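Local coordinates for sporozoite-specific SAG protein (Toxoplasma gondii, PDB 2WNK) that is a surface antigen related to SAG2, probably displayed on the sporozoite membrane and built from two SRS domains, at residues Phe26-Pro37 / Phe97-Ala105; Ile165-Gln175 / Asp184-Ser195. All blocks are in the same frame, centred on the assembly; numbering follows the deposited sequence.

Contact 1 of 2, residues Phe26-Pro37 / Phe97-Ala105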
loop_
_atom_site.group_PDB
_atom_site.type_symbol
_atom_site.label_atom_id
_atom_site.label_comp_id
_atom_site.label_asym_id
_atom_site.label_seq_id
_atom_site.Cartn_x
_atom_site.Cartn_y
_atom_site.Cartn_z
ATOM N N PHE A 26 -3.070 16.025 -2.555
ATOM C CA PHE A 26 -3.114 16.781 -3.787
ATOM C C PHE A 26 -3.678 18.168 -3.550
ATOM O O PHE A 26 -4.259 18.444 -2.511
ATOM C CB PHE A 26 -3.919 16.042 -4.862
ATOM C CG PHE A 26 -5.377 15.874 -4.535
ATOM C CD1 PHE A 26 -6.306 16.814 -4.962
ATOM C CD2 PHE A 26 -5.826 14.733 -3.879
ATOM C CE1 PHE A 26 -7.671 16.651 -4.714
ATOM C CE2 PHE A 26 -7.200 14.562 -3.609
ATOM C CZ PHE A 26 -8.123 15.537 -4.036
ATOM N N ASN A 27 -3.479 19.037 -4.529
ATOM C CA ASN A 27 -3.863 20.418 -4.399
ATOM C C ASN A 27 -4.714 20.864 -5.593
ATOM O O ASN A 27 -4.411 20.538 -6.745
ATOM C CB ASN A 27 -2.606 21.282 -4.270
ATOM C CG ASN A 27 -2.873 22.748 -4.504
ATOM O OD1 ASN A 27 -2.672 23.260 -5.615
ATOM N ND2 ASN A 27 -3.328 23.437 -3.461
ATOM N N CYS A 28 -5.774 21.590 -5.277
ATOM C CA CYS A 28 -6.525 22.375 -6.284
ATOM C C CYS A 28 -6.011 23.812 -6.189
ATOM O O CYS A 28 -6.242 24.476 -5.176
ATOM C CB CYS A 28 -8.029 22.344 -5.996
ATOM S SG CYS A 28 -8.839 20.685 -6.321
ATOM N N PRO A 29 -5.302 24.264 -7.224
ATOM C CA PRO A 29 -4.618 25.534 -7.150
ATOM C C PRO A 29 -5.580 26.641 -7.210
ATOM O O PRO A 29 -6.721 26.527 -7.466
ATOM C CB PRO A 29 -3.731 25.532 -8.377
ATOM C CG PRO A 29 -4.377 24.782 -9.322
ATOM C CD PRO A 29 -5.003 23.644 -8.510
ATOM N N SER A 30 -5.035 27.802 -6.968
ATOM C CA SER A 30 -5.819 28.977 -6.865
ATOM C C SER A 30 -6.909 29.237 -7.909
ATOM O O SER A 30 -7.963 29.591 -7.580
ATOM C CB SER A 30 -4.850 30.139 -6.886
ATOM O OG SER A 30 -5.581 31.232 -6.711
ATOM N N THR A 31 -6.609 29.100 -9.162
ATOM C CA THR A 31 -7.599 29.435 -10.156
ATOM C C THR A 31 -8.711 28.371 -10.152
ATOM O O THR A 31 -9.854 28.627 -10.369
ATOM C CB THR A 31 -6.943 29.608 -11.491
ATOM O OG1 THR A 31 -7.910 29.503 -12.539
ATOM C CG2 THR A 31 -5.879 28.644 -11.672
ATOM N N LEU A 32 -8.323 27.169 -9.816
ATOM C CA LEU A 32 -9.266 26.046 -9.853
ATOM C C LEU A 32 -9.561 25.561 -8.421
ATOM O O LEU A 32 -9.444 24.349 -8.098
ATOM C CB LEU A 32 -8.711 24.887 -10.698
ATOM C CG LEU A 32 -8.451 25.188 -12.168
ATOM C CD1 LEU A 32 -7.853 23.968 -12.871
ATOM C CD2 LEU A 32 -9.740 25.642 -12.837
ATOM N N GLU A 33 -9.958 26.539 -7.601
ATOM C CA GLU A 33 -10.056 26.456 -6.123
ATOM C C GLU A 33 -10.612 25.110 -5.698
ATOM O O GLU A 33 -10.172 24.552 -4.692
ATOM C CB GLU A 33 -10.823 27.683 -5.598
ATOM C CG GLU A 33 -11.273 27.573 -4.197
ATOM C CD GLU A 33 -12.516 28.369 -4.005
ATOM O OE1 GLU A 33 -13.527 27.995 -4.631
ATOM O OE2 GLU A 33 -12.465 29.373 -3.240
ATOM N N GLU A 34 -11.711 24.649 -6.294
ATOM C CA GLU A 34 -12.974 24.420 -5.597
ATOM C C GLU A 34 -13.014 22.920 -6.020
ATOM O O GLU A 34 -12.968 22.611 -7.230
ATOM C CB GLU A 34 -14.226 25.076 -6.166
ATOM C CG GLU A 34 -15.484 24.378 -5.573
ATOM C CD GLU A 34 -16.796 24.981 -6.019
ATOM O OE1 GLU A 34 -17.089 26.095 -5.566
ATOM O OE2 GLU A 34 -17.506 24.346 -6.824
ATOM N N ILE A 35 -13.034 21.979 -5.075
ATOM C CA ILE A 35 -13.104 20.550 -5.459
ATOM C C ILE A 35 -14.539 20.106 -5.773
ATOM O O ILE A 35 -15.523 20.628 -5.200
ATOM C CB ILE A 35 -12.525 19.607 -4.353
ATOM C CG1 ILE A 35 -12.258 18.191 -4.907
ATOM C CG2 ILE A 35 -13.473 19.534 -3.203
ATOM C CD1 ILE A 35 -11.575 17.240 -3.853
ATOM N N LYS A 36 -14.649 19.147 -6.692
ATOM C CA LYS A 36 -15.912 18.486 -7.010
ATOM C C LYS A 36 -15.705 16.995 -6.854
ATOM O O LYS A 36 -14.686 16.485 -7.297
ATOM C CB LYS A 36 -16.294 18.749 -8.459
ATOM C CG LYS A 36 -17.609 18.076 -8.816
ATOM C CD LYS A 36 -18.377 18.928 -9.766
ATOM C CE LYS A 36 -19.878 18.690 -9.610
ATOM N NZ LYS A 36 -20.231 17.519 -10.432
ATOM N N PRO A 37 -16.632 16.287 -6.186
ATOM C CA PRO A 37 -17.890 16.754 -5.592
ATOM C C PRO A 37 -17.636 17.768 -4.490
ATOM O O PRO A 37 -16.587 17.727 -3.825
ATOM C CB PRO A 37 -18.469 15.485 -4.937
ATOM C CG PRO A 37 -17.774 14.334 -5.629
ATOM C CD PRO A 37 -16.382 14.860 -5.885
ATOM N N PHE A 97 -12.293 9.610 -8.428
ATOM C CA PHE A 97 -11.959 10.816 -9.192
ATOM C C PHE A 97 -12.440 12.044 -8.494
ATOM O O PHE A 97 -13.470 12.030 -7.773
ATOM C CB PHE A 97 -12.643 10.777 -10.579
ATOM C CG PHE A 97 -12.251 9.616 -11.427
ATOM C CD1 PHE A 97 -11.173 9.735 -12.282
ATOM C CD2 PHE A 97 -12.937 8.405 -11.350
ATOM C CE1 PHE A 97 -10.805 8.671 -13.090
ATOM C CE2 PHE A 97 -12.577 7.344 -12.163
ATOM C CZ PHE A 97 -11.519 7.475 -13.018
ATOM N N PHE A 98 -11.704 13.153 -8.727
ATOM C CA PHE A 98 -12.202 14.463 -8.376
ATOM C C PHE A 98 -11.961 15.440 -9.514
ATOM O O PHE A 98 -11.147 15.156 -10.424
ATOM C CB PHE A 98 -11.436 14.995 -7.146
ATOM C CG PHE A 98 -11.516 14.065 -5.963
ATOM C CD1 PHE A 98 -12.645 14.083 -5.139
ATOM C CD2 PHE A 98 -10.495 13.151 -5.711
ATOM C CE1 PHE A 98 -12.767 13.242 -4.041
ATOM C CE2 PHE A 98 -10.602 12.281 -4.621
ATOM C CZ PHE A 98 -11.745 12.327 -3.790
ATOM N N LEU A 99 -12.645 16.592 -9.468
ATOM C CA LEU A 99 -12.253 17.704 -10.311
ATOM C C LEU A 99 -11.867 18.906 -9.469
ATOM O O LEU A 99 -12.495 19.168 -8.431
ATOM C CB LEU A 99 -13.432 18.134 -11.191
ATOM C CG LEU A 99 -13.718 17.065 -12.254
ATOM C CD1 LEU A 99 -15.079 17.292 -12.914
ATOM C CD2 LEU A 99 -12.594 17.045 -13.316
ATOM N N CYS A 100 -10.917 19.691 -9.978
ATOM C CA CYS A 100 -10.602 20.996 -9.428
ATOM C C CYS A 100 -11.199 21.978 -10.436
ATOM O O CYS A 100 -10.895 21.889 -11.635
ATOM C CB CYS A 100 -9.084 21.190 -9.367
ATOM S SG CYS A 100 -8.194 20.086 -8.187
ATOM N N GLN A 101 -12.049 22.848 -9.952
ATOM C CA GLN A 101 -12.796 23.753 -10.798
ATOM C C GLN A 101 -12.851 25.140 -10.219
ATOM O O GLN A 101 -12.595 25.318 -9.089
ATOM C CB GLN A 101 -14.221 23.241 -11.001
ATOM C CG GLN A 101 -15.140 23.336 -9.881
ATOM C CD GLN A 101 -16.462 22.595 -10.079
ATOM O OE1 GLN A 101 -17.394 22.757 -9.330
ATOM N NE2 GLN A 101 -16.506 21.777 -11.054
ATOM N N ARG A 102 -13.214 26.108 -11.042
ATOM C CA ARG A 102 -13.501 27.443 -10.564
ATOM C C ARG A 102 -14.565 27.472 -9.499
ATOM O O ARG A 102 -15.468 26.700 -9.479
ATOM C CB ARG A 102 -13.932 28.348 -11.745
ATOM C CG ARG A 102 -12.821 29.104 -12.387
ATOM C CD ARG A 102 -12.945 29.349 -13.889
ATOM N NE ARG A 102 -11.931 28.526 -14.489
ATOM C CZ ARG A 102 -11.877 28.087 -15.726
ATOM N NH1 ARG A 102 -10.888 27.312 -16.037
ATOM N NH2 ARG A 102 -12.772 28.462 -16.659
ATOM N N THR A 103 -14.466 28.417 -8.602
ATOM C CA THR A 103 -15.478 28.655 -7.619
ATOM C C THR A 103 -16.801 28.868 -8.295
ATOM O O THR A 103 -16.868 29.656 -9.199
ATOM C CB THR A 103 -15.189 29.951 -6.873
ATOM O OG1 THR A 103 -13.860 29.915 -6.390
ATOM C CG2 THR A 103 -16.118 30.090 -5.749
ATOM N N GLY A 104 -17.851 28.210 -7.853
ATOM C CA GLY A 104 -19.104 28.483 -8.545
ATOM C C GLY A 104 -19.756 27.281 -9.190
ATOM O O GLY A 104 -20.946 27.348 -9.499
ATOM N N ALA A 105 -19.006 26.353 -9.754
ATOM C CA ALA A 105 -18.690 26.459 -11.164
ATOM C C ALA A 105 -19.898 25.623 -11.576
ATOM O O ALA A 105 -20.171 25.401 -12.761
ATOM C CB ALA A 105 -17.398 25.754 -11.545
#

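Contact 2 of 2, residues Ile165-Gln175 / Asp184-Ser195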
loop_
_atom_site.group_PDB
_atom_site.type_symbol
_atom_site.label_atom_id
_atom_site.label_comp_id
_atom_site.label_asym_id
_atom_site.label_seq_id
_atom_site.Cartn_x
_atom_site.Cartn_y
_atom_site.Cartn_z
ATOM N N ILE A 165 11.941 -3.929 4.990
ATOM C CA ILE A 165 12.309 -5.367 5.188
ATOM C C ILE A 165 13.800 -5.435 5.537
ATOM O O ILE A 165 14.640 -4.858 4.845
ATOM C CB ILE A 165 11.839 -6.290 4.097
ATOM C CG1 ILE A 165 11.931 -7.723 4.622
ATOM C CG2 ILE A 165 12.584 -6.036 2.823
ATOM C CD1 ILE A 165 10.956 -8.680 3.984
ATOM N N LYS A 166 14.140 -6.209 6.572
ATOM C CA LYS A 166 15.416 -6.808 6.756
ATOM C C LYS A 166 15.473 -8.314 6.755
ATOM O O LYS A 166 14.582 -8.929 7.320
ATOM C CB LYS A 166 15.847 -6.380 8.177
ATOM C CG LYS A 166 15.843 -4.840 8.472
ATOM C CD LYS A 166 16.685 -4.103 7.442
ATOM C CE LYS A 166 16.832 -2.682 7.972
ATOM N NZ LYS A 166 17.898 -1.935 7.295
ATOM N N PRO A 167 16.511 -8.897 6.137
ATOM C CA PRO A 167 17.511 -8.176 5.346
ATOM C C PRO A 167 16.974 -7.456 4.122
ATOM O O PRO A 167 16.031 -7.912 3.505
ATOM C CB PRO A 167 18.426 -9.294 4.839
ATOM C CG PRO A 167 18.313 -10.375 5.893
ATOM C CD PRO A 167 16.801 -10.345 6.166
ATOM N N ALA A 168 17.615 -6.338 3.761
ATOM C CA ALA A 168 17.134 -5.565 2.620
ATOM C C ALA A 168 17.445 -6.295 1.328
ATOM O O ALA A 168 16.679 -6.198 0.375
ATOM C CB ALA A 168 17.767 -4.144 2.602
ATOM N N ASN A 169 18.557 -7.025 1.290
ATOM C CA ASN A 169 18.928 -7.805 0.112
ATOM C C ASN A 169 18.097 -9.093 0.112
ATOM O O ASN A 169 18.191 -9.861 1.049
ATOM C CB ASN A 169 20.383 -8.186 0.243
ATOM C CG ASN A 169 20.980 -8.742 -1.035
ATOM O OD1 ASN A 169 20.359 -9.528 -1.774
ATOM N ND2 ASN A 169 22.230 -8.324 -1.329
ATOM N N ALA A 170 17.407 -9.343 -1.000
ATOM C CA ALA A 170 16.552 -10.529 -1.121
ATOM C C ALA A 170 17.275 -11.867 -1.118
ATOM O O ALA A 170 16.656 -12.908 -0.856
ATOM C CB ALA A 170 15.670 -10.385 -2.358
ATOM N N ALA A 171 18.579 -11.837 -1.366
ATOM C CA ALA A 171 19.460 -13.026 -1.271
ATOM C C ALA A 171 19.787 -13.400 0.172
ATOM O O ALA A 171 20.283 -14.500 0.446
ATOM C CB ALA A 171 20.746 -12.789 -2.032
ATOM N N LYS A 172 19.501 -12.503 1.106
ATOM C CA LYS A 172 19.900 -12.695 2.492
ATOM C C LYS A 172 18.665 -12.937 3.380
ATOM O O LYS A 172 17.546 -12.501 3.085
ATOM C CB LYS A 172 20.666 -11.456 2.982
ATOM C CG LYS A 172 21.947 -11.168 2.189
ATOM C CD LYS A 172 23.036 -12.227 2.370
ATOM C CE LYS A 172 24.374 -11.560 2.171
ATOM N NZ LYS A 172 25.561 -12.462 2.284
ATOM N N VAL A 173 18.891 -13.659 4.473
ATOM C CA VAL A 173 17.820 -13.992 5.400
ATOM C C VAL A 173 18.392 -14.001 6.815
ATOM O O VAL A 173 19.600 -14.070 6.965
ATOM C CB VAL A 173 17.221 -15.380 5.040
ATOM C CG1 VAL A 173 18.134 -16.540 5.360
ATOM C CG2 VAL A 173 15.880 -15.532 5.748
ATOM N N LEU A 174 17.594 -13.945 7.864
ATOM C CA LEU A 174 18.131 -14.014 9.202
ATOM C C LEU A 174 17.786 -15.392 9.787
ATOM O O LEU A 174 16.809 -16.037 9.354
ATOM C CB LEU A 174 17.433 -12.946 10.045
ATOM C CG LEU A 174 17.858 -11.579 9.542
ATOM C CD1 LEU A 174 16.740 -10.679 10.037
ATOM C CD2 LEU A 174 19.285 -11.157 10.025
ATOM N N GLN A 175 18.618 -15.881 10.702
ATOM C CA GLN A 175 18.373 -17.211 11.355
ATOM C C GLN A 175 17.296 -16.982 12.407
ATOM O O GLN A 175 17.382 -16.021 13.171
ATOM C CB GLN A 175 19.664 -17.869 11.803
ATOM C CG GLN A 175 20.434 -18.331 10.588
ATOM C CD GLN A 175 21.755 -18.922 10.923
ATOM O OE1 GLN A 175 22.204 -18.850 12.055
ATOM N NE2 GLN A 175 22.420 -19.482 9.924
ATOM N N ASP A 184 23.069 -16.091 3.693
ATOM C CA ASP A 184 22.456 -16.261 2.371
ATOM C C ASP A 184 21.278 -17.220 2.442
ATOM O O ASP A 184 21.405 -18.338 2.950
ATOM C CB ASP A 184 23.490 -16.825 1.386
ATOM C CG ASP A 184 24.594 -15.841 1.086
ATOM O OD1 ASP A 184 24.288 -14.779 0.524
ATOM O OD2 ASP A 184 25.775 -16.147 1.329
ATOM N N LEU A 185 20.125 -16.780 1.929
ATOM C CA LEU A 185 18.942 -17.618 1.843
ATOM C C LEU A 185 19.257 -19.044 1.372
ATOM O O LEU A 185 18.884 -20.028 2.019
ATOM C CB LEU A 185 17.866 -16.948 0.970
ATOM C CG LEU A 185 16.602 -17.789 0.712
ATOM C CD1 LEU A 185 15.889 -18.214 2.035
ATOM C CD2 LEU A 185 15.633 -17.091 -0.246
ATOM N N VAL A 186 19.984 -19.162 0.261
ATOM C CA VAL A 186 20.166 -20.447 -0.362
ATOM C C VAL A 186 21.182 -21.295 0.353
ATOM O O VAL A 186 21.279 -22.491 0.072
ATOM C CB VAL A 186 20.533 -20.376 -1.862
ATOM C CG1 VAL A 186 19.377 -19.778 -2.699
ATOM C CG2 VAL A 186 21.835 -19.650 -2.092
ATOM N N SER A 187 21.935 -20.708 1.286
ATOM C CA SER A 187 22.680 -21.554 2.203
ATOM C C SER A 187 21.795 -22.360 3.141
ATOM O O SER A 187 22.227 -23.397 3.663
ATOM C CB SER A 187 23.713 -20.766 3.041
ATOM O OG SER A 187 23.025 -20.080 4.078
ATOM N N LEU A 188 20.603 -21.871 3.476
ATOM C CA LEU A 188 19.746 -22.692 4.325
ATOM C C LEU A 188 18.759 -23.542 3.512
ATOM O O LEU A 188 18.447 -24.701 3.866
ATOM C CB LEU A 188 18.964 -21.770 5.229
ATOM C CG LEU A 188 19.806 -20.773 6.043
ATOM C CD1 LEU A 188 18.846 -20.003 6.922
ATOM C CD2 LEU A 188 20.671 -21.560 6.946
ATOM N N VAL A 189 18.279 -22.971 2.408
ATOM C CA VAL A 189 17.323 -23.669 1.553
ATOM C C VAL A 189 17.717 -23.432 0.130
ATOM O O VAL A 189 17.359 -22.441 -0.481
ATOM C CB VAL A 189 15.865 -23.228 1.801
ATOM C CG1 VAL A 189 14.886 -24.119 1.001
ATOM C CG2 VAL A 189 15.467 -23.301 3.300
ATOM N N PRO A 190 18.555 -24.335 -0.400
ATOM C CA PRO A 190 19.058 -24.288 -1.779
ATOM C C PRO A 190 17.892 -24.084 -2.731
ATOM O O PRO A 190 16.833 -24.695 -2.541
ATOM C CB PRO A 190 19.686 -25.636 -1.921
ATOM C CG PRO A 190 20.323 -25.821 -0.534
ATOM C CD PRO A 190 19.193 -25.392 0.385
ATOM N N HIS A 191 18.055 -23.134 -3.645
ATOM C CA HIS A 191 17.122 -22.903 -4.774
ATOM C C HIS A 191 15.890 -22.093 -4.370
ATOM O O HIS A 191 15.033 -21.772 -5.205
ATOM C CB HIS A 191 16.691 -24.209 -5.504
ATOM C CG HIS A 191 17.763 -25.249 -5.652
ATOM N ND1 HIS A 191 18.921 -25.042 -6.366
ATOM C CD2 HIS A 191 17.831 -26.523 -5.189
ATOM C CE1 HIS A 191 19.645 -26.147 -6.352
ATOM N NE2 HIS A 191 19.007 -27.057 -5.631
ATOM N N ALA A 192 15.781 -21.758 -3.091
ATOM C CA ALA A 192 14.723 -20.878 -2.638
ATOM C C ALA A 192 14.974 -19.429 -3.064
ATOM O O ALA A 192 16.114 -19.026 -3.326
ATOM C CB ALA A 192 14.553 -20.942 -1.154
ATOM N N SER A 193 13.903 -18.659 -3.091
ATOM C CA SER A 193 13.993 -17.219 -3.446
ATOM C C SER A 193 12.945 -16.395 -2.753
ATOM O O SER A 193 11.872 -16.864 -2.430
ATOM C CB SER A 193 13.898 -16.997 -4.979
ATOM O OG SER A 193 12.704 -17.539 -5.516
ATOM N N ARG A 194 13.282 -15.124 -2.534
ATOM C CA ARG A 194 12.372 -14.171 -1.942
ATOM C C ARG A 194 12.101 -13.093 -2.982
ATOM O O ARG A 194 13.041 -12.644 -3.656
ATOM C CB ARG A 194 13.000 -13.553 -0.661
ATOM C CG ARG A 194 12.056 -12.779 0.179
ATOM C CD ARG A 194 12.145 -11.321 -0.168
ATOM N NE ARG A 194 13.200 -10.659 0.548
ATOM C CZ ARG A 194 13.530 -9.384 0.338
ATOM N NH1 ARG A 194 12.922 -8.669 -0.604
ATOM N NH2 ARG A 194 14.486 -8.827 1.043
ATOM N N SER A 195 10.835 -12.670 -3.126
ATOM C CA SER A 195 10.490 -11.633 -4.135
ATOM C C SER A 195 10.966 -10.243 -3.672
ATOM O O SER A 195 11.219 -10.019 -2.484
ATOM C CB SER A 195 8.961 -11.621 -4.327
ATOM O OG SER A 195 8.318 -11.137 -3.137
HETATM O O HOH W 1 15.669 -10.466 2.824
HETATM O O HOH W 2 14.226 -5.806 -0.178
HETATM O O HOH W 3 16.086 -14.428 -3.134
HETATM O O HOH W 4 20.524 -16.621 -1.412
#

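Contact 1 of 2, residues Phe26-Pro37 / Phe97-Ala105
Cys-28 and Cys-100 both carry SG beside the backbone N and anti to the carbonyl carbon (chi1 -71° and -66°), and from strands 22-28 and 94-101 the two sulfurs converge into a disulfide. The bond from Cys-28 SG to Cys-100 SG, 2.1 Å long, is twisted in the left-handed sense (chi3 -72°). Next to it the carbonyl O of Leu-32 rests against CB of Cys-100. Ile-35 turns CG1 anti to its backbone N and extends to CD1, which reaches the Phe-98 ring at CD1, 3.6 Å away. The same methyl lies in the plane of the Phe-26 ring, at its edge. The two rings run nearly parallel but are slid apart, so that little more than Phe-26 CZ and Phe-98 CD2 meet, at 3.8 Å. Phe-82 and Ile-125 add to this apolar layer. The SRS domain is a beta sandwich, and this disulfide ties its two sheets: strand 22-28 belongs to one sheet and strand 94-101 to the other, and the chain crosses between them to lay strand 34-36 antiparallel along 94-101. Lys-36 and Leu-99 exchange two backbone bonds, Lys-36 N to Leu-99 O at 2.8 Å and Leu-99 N to Lys-36 O at 3.0 Å. Gln-101 N gives a third, to Glu-34 O at 2.9 Å, whereas the return bond from Glu-34 N is weak. Two residues, Glu-33 and Glu-34, stand opposite the single Gln-101, a classic beta bulge. Beyond it, both carboxylates are met from above their planes by the turn that follows strand 94-101: Thr-103 OG1 donates to Glu-33 OE1 at 2.6 Å, and Gly-104 N to Glu-34 OE1 at 3.2 Å. Arg-102 brings its guanidinium obliquely to Leu-32 CD2 and forms a salt bridge with Glu-9.

Contact 2 of 2, residues Ile165-Gln175 / Asp184-Ser195
The guanidinium of Arg-194 has CA of Ala-170 over one face, stacked 3.4 Å off the plane, nearer its rim than its centre, while two waters sit in plane at its edge. Carbonyl oxygens of Pro-167 and Ala-168 also lie near that edge; Ala-168 O takes a weak, long bond from NH2, and a water links it to NH1. Within its own segment, Arg-194 NH1 donates to Ser-195 O at 2.9 Å, nearly in the guanidinium plane, which helps fix its rotation. Bends at chi2 and chi3 fold the arginine from strand 193-194, at the border of one sheet of the second SRS domain, across the loop after strand 164-166, which borders another. In that loop Asn-169 opens a type I beta turn that ends at Lys-172, and its OD1 accepts from Ala-171 N in an Asx turn. The turn presents Ala-171 O to Leu-185 N (2.7 Å), where a weakly bonded helical turn, about residues 185-188, follows. Lys-172 and Asp-184 point the same way, NZ meeting OD1 from above the carboxylate plane in a salt bridge of 3.2 Å. The Val-173 and Leu-188 side chains cross at a slant, Val-173 CG1 lying 3.9 Å from Leu-188 CD1.

In the fold
From the N terminus the chain passes through strand 12-17, then strand 22-28, and after a short crossing places strand 34-36 at the border of the sheet that holds 12-17 in the first SRS domain. Contact 1 closes when strand 94-101 returns to it, enclosing 59 residues that include strands 46-48, 66-72 and 80-86. Contact 2 follows in the second SRS domain and closes a much shorter loop of eight residues, which ends in strand 182-184. It joins segments carrying the border strands of two different sheets, 164-166 and 193-194. The contacts are in series, neither nested nor crossed. The centres of contacts 1 and 2 are about 48 Å apart, on opposite sides of the chain's centre.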